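Local coordinates for protein putative glucarate dehydratase (Pseudomonas fluorescens, PDB 4IT1) that probably catalyses the magnesium-dependent dehydration of D-glucarate to 5-dehydro-4-deoxy-D-glucarate, as a member of the mandelate racemase/muconate lactonizing enzyme family, at residues F166-V178 with D185-Q199. Numbering follows the deposited sequence.
Sequences FSAYLFFKYAQHV and DNWGEALNEQQIVAQ
Lys173 and Ala190 pair as a single antiparallel, hydrogen-bonded beta bridge, where the chain leaving strand 163-170 of the enolase-superfamily barrel loops back before entering helix 193-207. Lys173 N gives to Ala190 O and Ala190 N to Lys173 O, both at 3.0 Å. The lysine side chain then bends at chi3 and chi4 (-73° and -63°), which brings its ammonium back to the loop that leads to Ala190. There Lys173 NZ lies within bonding distance of four oxygens: both carboxylate oxygens of Asp185, each through its syn lone pair, the carbonyl of Tyr174, and Gly188 O at 2.7 Å, approached from above the carbonyl plane. A methionine in its place would probably leave the Asp185 carboxylate without its counter-charge and the loop at Gly188 less firmly held. OD1 of Asp185 also takes a weak bond from Trp187 N.

Two residues before Lys173, the Gln199 side-chain amide pairs with both the N-H and the C=O of Phe171, much as a neighbouring strand would. With CG anti to the backbone N (chi1 -175°) and the chain extended, it reaches from the helix so that OE1 accepts from Phe171 N on an in-plane lone pair at 3.2 Å and NE2 donates to Phe171 O at 2.8 Å. Ile196, one turn earlier, sets CG2 against Leu170 CD1 (3.9 Å) and CG1 against Phe172 CE1 (3.8 Å), crossing the Phe172 side chain at about a right angle. Tyr169 points away from the helix, and its OH bonds Lys215, the predicted proton acceptor.

Behind these contacts, Asn192 and Gln195 form a capping box that starts the helix: Asn192 OD1 accepts from Gln195 N, and Gln195 OE1 takes a weak return bond from Asn192 N. The same Gln195 OE1 also accepts from Leu191 N at 2.8 Å, from above its carbonyl plane.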
loop_
_atom_site.group_PDB
_atom_site.type_symbol
_atom_site.label_atom_id
_atom_site.label_comp_id
_atom_site.label_asym_id
_atom_site.label_seq_id
_atom_site.Cartn_x
_atom_site.Cartn_y
_atom_site.Cartn_z
ATOM N N PHE A 166 -2.880 3.018 -23.588
ATOM C CA PHE A 166 -4.331 2.942 -23.474
ATOM C C PHE A 166 -4.887 2.217 -24.671
ATOM O O PHE A 166 -4.242 2.156 -25.718
ATOM C CB PHE A 166 -4.952 4.336 -23.415
ATOM C CG PHE A 166 -4.916 4.961 -22.055
ATOM C CD1 PHE A 166 -5.960 4.764 -21.158
ATOM C CD2 PHE A 166 -3.844 5.760 -21.671
ATOM C CE1 PHE A 166 -5.937 5.355 -19.904
ATOM C CE2 PHE A 166 -3.813 6.350 -20.414
ATOM C CZ PHE A 166 -4.862 6.145 -19.528
ATOM N N SER A 167 -6.088 1.671 -24.523
ATOM C CA SER A 167 -6.744 1.007 -25.638
ATOM C C SER A 167 -7.800 1.910 -26.249
ATOM O O SER A 167 -8.141 2.969 -25.700
ATOM C CB SER A 167 -7.353 -0.334 -25.205
ATOM O OG SER A 167 -8.233 -0.172 -24.110
ATOM N N ALA A 168 -8.290 1.497 -27.408
ATOM C CA ALA A 168 -9.438 2.136 -28.018
ATOM C C ALA A 168 -10.673 1.449 -27.453
ATOM O O ALA A 168 -10.838 0.234 -27.633
ATOM C CB ALA A 168 -9.384 1.975 -29.529
ATOM N N TYR A 169 -11.514 2.209 -26.748
ATOM C CA TYR A 169 -12.759 1.662 -26.188
ATOM C C TYR A 169 -13.919 1.798 -27.180
ATOM O O TYR A 169 -14.497 2.876 -27.329
ATOM C CB TYR A 169 -13.107 2.303 -24.832
ATOM C CG TYR A 169 -13.621 1.291 -23.800
ATOM C CD1 TYR A 169 -14.540 0.291 -24.157
ATOM C CD2 TYR A 169 -13.177 1.326 -22.474
ATOM C CE1 TYR A 169 -14.987 -0.639 -23.233
ATOM C CE2 TYR A 169 -13.631 0.398 -21.539
ATOM C CZ TYR A 169 -14.537 -0.579 -21.927
ATOM O OH TYR A 169 -14.996 -1.505 -21.015
ATOM N N LEU A 170 -14.240 0.693 -27.852
ATOM C CA LEU A 170 -15.281 0.646 -28.871
ATOM C C LEU A 170 -16.668 0.308 -28.319
ATOM O O LEU A 170 -16.813 -0.572 -27.458
ATOM C CB LEU A 170 -14.943 -0.410 -29.924
ATOM C CG LEU A 170 -13.609 -0.411 -30.666
ATOM C CD1 LEU A 170 -13.682 -1.438 -31.791
ATOM C CD2 LEU A 170 -13.278 0.972 -31.199
ATOM N N PHE A 171 -17.680 0.976 -28.872
ATOM C CA PHE A 171 -19.076 0.785 -28.495
ATOM C C PHE A 171 -19.936 0.572 -29.724
ATOM O O PHE A 171 -19.677 1.155 -30.778
ATOM C CB PHE A 171 -19.610 2.034 -27.803
ATOM C CG PHE A 171 -19.115 2.215 -26.407
ATOM C CD1 PHE A 171 -17.889 2.824 -26.162
ATOM C CD2 PHE A 171 -19.889 1.803 -25.326
ATOM C CE1 PHE A 171 -17.435 3.008 -24.865
ATOM C CE2 PHE A 171 -19.441 1.986 -24.025
ATOM C CZ PHE A 171 -18.210 2.587 -23.792
ATOM N N PHE A 172 -20.969 -0.249 -29.585
ATOM C CA PHE A 172 -22.089 -0.174 -30.504
ATOM C C PHE A 172 -22.882 1.079 -30.134
ATOM O O PHE A 172 -22.915 1.480 -28.964
ATOM C CB PHE A 172 -22.947 -1.427 -30.429
ATOM C CG PHE A 172 -22.213 -2.677 -30.818
ATOM C CD1 PHE A 172 -22.069 -3.028 -32.157
ATOM C CD2 PHE A 172 -21.648 -3.502 -29.850
ATOM C CE1 PHE A 172 -21.386 -4.184 -32.526
ATOM C CE2 PHE A 172 -20.970 -4.661 -30.212
ATOM C CZ PHE A 172 -20.836 -5.002 -31.552
ATOM N N LYS A 173 -23.466 1.728 -31.138
ATOM C CA LYS A 173 -24.243 2.943 -30.916
ATOM C C LYS A 173 -25.307 3.111 -31.992
ATOM O O LYS A 173 -25.191 2.539 -33.081
ATOM C CB LYS A 173 -23.333 4.187 -30.833
ATOM C CG LYS A 173 -22.663 4.608 -32.146
ATOM C CD LYS A 173 -21.635 5.720 -31.944
ATOM C CE LYS A 173 -22.273 7.077 -31.662
ATOM N NZ LYS A 173 -23.106 7.575 -32.798
ATOM N N TYR A 174 -26.352 3.873 -31.667
ATOM C CA TYR A 174 -27.323 4.325 -32.662
ATOM C C TYR A 174 -26.766 5.578 -33.329
ATOM O O TYR A 174 -25.871 6.230 -32.781
ATOM C CB TYR A 174 -28.690 4.638 -32.026
ATOM C CG TYR A 174 -29.457 3.438 -31.497
ATOM C CD1 TYR A 174 -29.469 2.222 -32.187
ATOM C CD2 TYR A 174 -30.202 3.531 -30.321
ATOM C CE1 TYR A 174 -30.177 1.129 -31.703
ATOM C CE2 TYR A 174 -30.918 2.445 -29.831
ATOM C CZ TYR A 174 -30.902 1.246 -30.524
ATOM O OH TYR A 174 -31.606 0.164 -30.045
ATOM N N ALA A 175 -27.304 5.918 -34.497
ATOM C CA ALA A 175 -26.892 7.117 -35.220
ATOM C C ALA A 175 -27.159 8.383 -34.404
ATOM O O ALA A 175 -26.362 9.319 -34.414
ATOM C CB ALA A 175 -27.595 7.187 -36.568
ATOM N N GLN A 176 -28.274 8.394 -33.679
ATOM C CA GLN A 176 -28.690 9.574 -32.925
ATOM C C GLN A 176 -29.539 9.221 -31.707
ATOM O O GLN A 176 -30.215 8.186 -31.682
ATOM C CB GLN A 176 -29.483 10.529 -33.828
ATOM C CG GLN A 176 -30.644 9.867 -34.559
ATOM C CD GLN A 176 -31.602 10.862 -35.189
ATOM O OE1 GLN A 176 -31.800 10.855 -36.404
ATOM N NE2 GLN A 176 -32.208 11.716 -34.366
ATOM N N HIS A 177 -29.497 10.100 -30.710
ATOM C CA HIS A 177 -30.439 10.081 -29.601
ATOM C C HIS A 177 -31.860 10.352 -30.099
ATOM O O HIS A 177 -32.080 11.245 -30.926
ATOM C CB HIS A 177 -30.058 11.139 -28.567
ATOM C CG HIS A 177 -28.793 10.836 -27.827
ATOM N ND1 HIS A 177 -28.708 9.845 -26.872
ATOM C CD2 HIS A 177 -27.568 11.406 -27.886
ATOM C CE1 HIS A 177 -27.482 9.813 -26.381
ATOM N NE2 HIS A 177 -26.770 10.751 -26.979
ATOM N N VAL A 178 -32.814 9.569 -29.599
ATOM C CA VAL A 178 -34.239 9.818 -29.821
ATOM C C VAL A 178 -34.584 11.237 -29.357
ATOM O O VAL A 178 -34.091 11.693 -28.313
ATOM C CB VAL A 178 -35.111 8.764 -29.086
ATOM C CG1 VAL A 178 -35.229 9.068 -27.591
ATOM C CG2 VAL A 178 -36.484 8.640 -29.736
ATOM N N ASP A 185 -24.010 13.381 -33.239
ATOM C CA ASP A 185 -22.547 13.257 -33.228
ATOM C C ASP A 185 -22.034 12.837 -34.607
ATOM O O ASP A 185 -22.788 12.285 -35.412
ATOM C CB ASP A 185 -22.098 12.254 -32.146
ATOM C CG ASP A 185 -22.518 10.812 -32.458
ATOM O OD1 ASP A 185 -21.988 10.217 -33.417
ATOM O OD2 ASP A 185 -23.373 10.261 -31.733
ATOM N N ASN A 186 -20.754 13.087 -34.872
ATOM C CA ASN A 186 -20.157 12.775 -36.179
ATOM C C ASN A 186 -19.821 11.292 -36.428
ATOM O O ASN A 186 -19.497 10.911 -37.563
ATOM C CB ASN A 186 -18.932 13.665 -36.444
ATOM C CG ASN A 186 -18.137 13.970 -35.182
ATOM O OD1 ASN A 186 -18.055 13.152 -34.264
ATOM N ND2 ASN A 186 -17.546 15.159 -35.132
ATOM N N TRP A 187 -19.917 10.468 -35.377
ATOM C CA TRP A 187 -19.552 9.037 -35.434
ATOM C C TRP A 187 -20.465 8.183 -36.324
ATOM O O TRP A 187 -20.017 7.199 -36.917
ATOM C CB TRP A 187 -19.509 8.415 -34.024
ATOM C CG TRP A 187 -18.495 9.014 -33.082
ATOM C CD1 TRP A 187 -18.681 10.073 -32.237
ATOM C CD2 TRP A 187 -17.146 8.576 -32.884
ATOM N NE1 TRP A 187 -17.527 10.332 -31.535
ATOM C CE2 TRP A 187 -16.570 9.422 -31.910
ATOM C CE3 TRP A 187 -16.360 7.556 -33.449
ATOM C CZ2 TRP A 187 -15.245 9.280 -31.484
ATOM C CZ3 TRP A 187 -15.049 7.410 -33.019
ATOM C CH2 TRP A 187 -14.503 8.272 -32.047
ATOM N N GLY A 188 -21.743 8.542 -36.405
ATOM C CA GLY A 188 -22.720 7.710 -37.114
ATOM C C GLY A 188 -23.060 6.465 -36.309
ATOM O O GLY A 188 -22.616 6.314 -35.166
ATOM N N GLU A 189 -23.845 5.567 -36.898
ATOM C CA GLU A 189 -24.265 4.366 -36.193
ATOM C C GLU A 189 -23.210 3.266 -36.274
ATOM O O GLU A 189 -22.361 3.260 -37.170
ATOM C CB GLU A 189 -25.637 3.875 -36.679
ATOM C CG GLU A 189 -25.634 3.057 -37.962
ATOM C CD GLU A 189 -26.950 2.335 -38.210
ATOM O OE1 GLU A 189 -27.993 2.775 -37.676
ATOM O OE2 GLU A 189 -26.945 1.324 -38.946
ATOM N N ALA A 190 -23.273 2.344 -35.317
ATOM C CA ALA A 190 -22.349 1.226 -35.248
ATOM C C ALA A 190 -23.080 0.001 -34.714
ATOM O O ALA A 190 -23.219 -0.177 -33.505
ATOM C CB ALA A 190 -21.151 1.579 -34.375
ATOM N N LEU A 191 -23.555 -0.831 -35.636
ATOM C CA LEU A 191 -24.362 -1.992 -35.306
ATOM C C LEU A 191 -23.977 -3.211 -36.147
ATOM O O LEU A 191 -24.640 -4.253 -36.082
ATOM C CB LEU A 191 -25.853 -1.673 -35.488
ATOM C CG LEU A 191 -26.431 -0.436 -34.782
ATOM C CD1 LEU A 191 -27.826 -0.112 -35.306
ATOM C CD2 LEU A 191 -26.432 -0.598 -33.265
ATOM N N ASN A 192 -22.922 -3.072 -36.951
ATOM C CA ASN A 192 -22.318 -4.222 -37.634
ATOM C C ASN A 192 -20.788 -4.148 -37.713
ATOM O O ASN A 192 -20.180 -3.126 -37.363
ATOM C CB ASN A 192 -22.966 -4.494 -39.009
ATOM C CG ASN A 192 -22.718 -3.386 -40.027
ATOM O OD1 ASN A 192 -21.804 -2.565 -39.893
ATOM N ND2 ASN A 192 -23.535 -3.377 -41.072
ATOM N N GLU A 193 -20.179 -5.242 -38.167
ATOM C CA GLU A 193 -18.723 -5.378 -38.192
ATOM C C GLU A 193 -18.063 -4.249 -38.972
ATOM O O GLU A 193 -17.079 -3.664 -38.511
ATOM C CB GLU A 193 -18.284 -6.763 -38.700
ATOM C CG GLU A 193 -19.100 -7.371 -39.832
ATOM C CD GLU A 193 -20.404 -7.998 -39.363
ATOM O OE1 GLU A 193 -21.320 -7.248 -38.974
ATOM O OE2 GLU A 193 -20.526 -9.241 -39.409
ATOM N N GLN A 194 -18.635 -3.927 -40.130
ATOM C CA GLN A 194 -18.153 -2.839 -40.978
ATOM C C GLN A 194 -18.072 -1.500 -40.239
ATOM O O GLN A 194 -17.054 -0.809 -40.298
ATOM C CB GLN A 194 -19.047 -2.716 -42.211
ATOM C CG GLN A 194 -18.501 -1.816 -43.305
ATOM C CD GLN A 194 -19.212 -2.020 -44.628
ATOM O OE1 GLN A 194 -19.499 -3.150 -45.027
ATOM N NE2 GLN A 194 -19.494 -0.923 -45.321
ATOM N N GLN A 195 -19.139 -1.154 -39.527
ATOM C CA GLN A 195 -19.239 0.139 -38.846
ATOM C C GLN A 195 -18.350 0.206 -37.607
ATOM O O GLN A 195 -17.876 1.284 -37.230
ATOM C CB GLN A 195 -20.694 0.424 -38.462
ATOM C CG GLN A 195 -21.645 0.538 -39.643
ATOM C CD GLN A 195 -23.094 0.256 -39.277
ATOM O OE1 GLN A 195 -23.391 -0.592 -38.433
ATOM N NE2 GLN A 195 -24.008 0.958 -39.929
ATOM N N ILE A 196 -18.143 -0.949 -36.974
ATOM C CA ILE A 196 -17.259 -1.056 -35.808
ATOM C C ILE A 196 -15.788 -0.970 -36.223
ATOM O O ILE A 196 -15.018 -0.198 -35.639
ATOM C CB ILE A 196 -17.568 -2.323 -34.953
ATOM C CG1 ILE A 196 -18.606 -1.997 -33.869
ATOM C CG2 ILE A 196 -16.318 -2.882 -34.284
ATOM C CD1 ILE A 196 -18.131 -1.019 -32.804
ATOM N N VAL A 197 -15.419 -1.748 -37.246
ATOM C CA VAL A 197 -14.076 -1.696 -37.840
ATOM C C VAL A 197 -13.721 -0.248 -38.180
ATOM O O VAL A 197 -12.670 0.258 -37.777
ATOM C CB VAL A 197 -13.967 -2.611 -39.085
ATOM C CG1 VAL A 197 -12.748 -2.258 -39.931
ATOM C CG2 VAL A 197 -13.914 -4.077 -38.669
ATOM N N ALA A 198 -14.636 0.413 -38.885
ATOM C CA ALA A 198 -14.517 1.826 -39.226
ATOM C C ALA A 198 -14.374 2.720 -37.991
ATOM O O ALA A 198 -13.601 3.679 -38.006
ATOM C CB ALA A 198 -15.714 2.255 -40.056
ATOM N N GLN A 199 -15.111 2.405 -36.926
ATOM C CA GLN A 199 -15.061 3.206 -35.699
ATOM C C GLN A 199 -13.684 3.104 -35.029
ATOM O O GLN A 199 -13.140 4.101 -34.539
ATOM C CB GLN A 199 -16.177 2.792 -34.727
ATOM C CG GLN A 199 -16.257 3.655 -33.472
ATOM C CD GLN A 199 -17.103 3.037 -32.366
ATOM O OE1 GLN A 199 -16.603 2.732 -31.279
ATOM N NE2 GLN A 199 -18.392 2.856 -32.636
#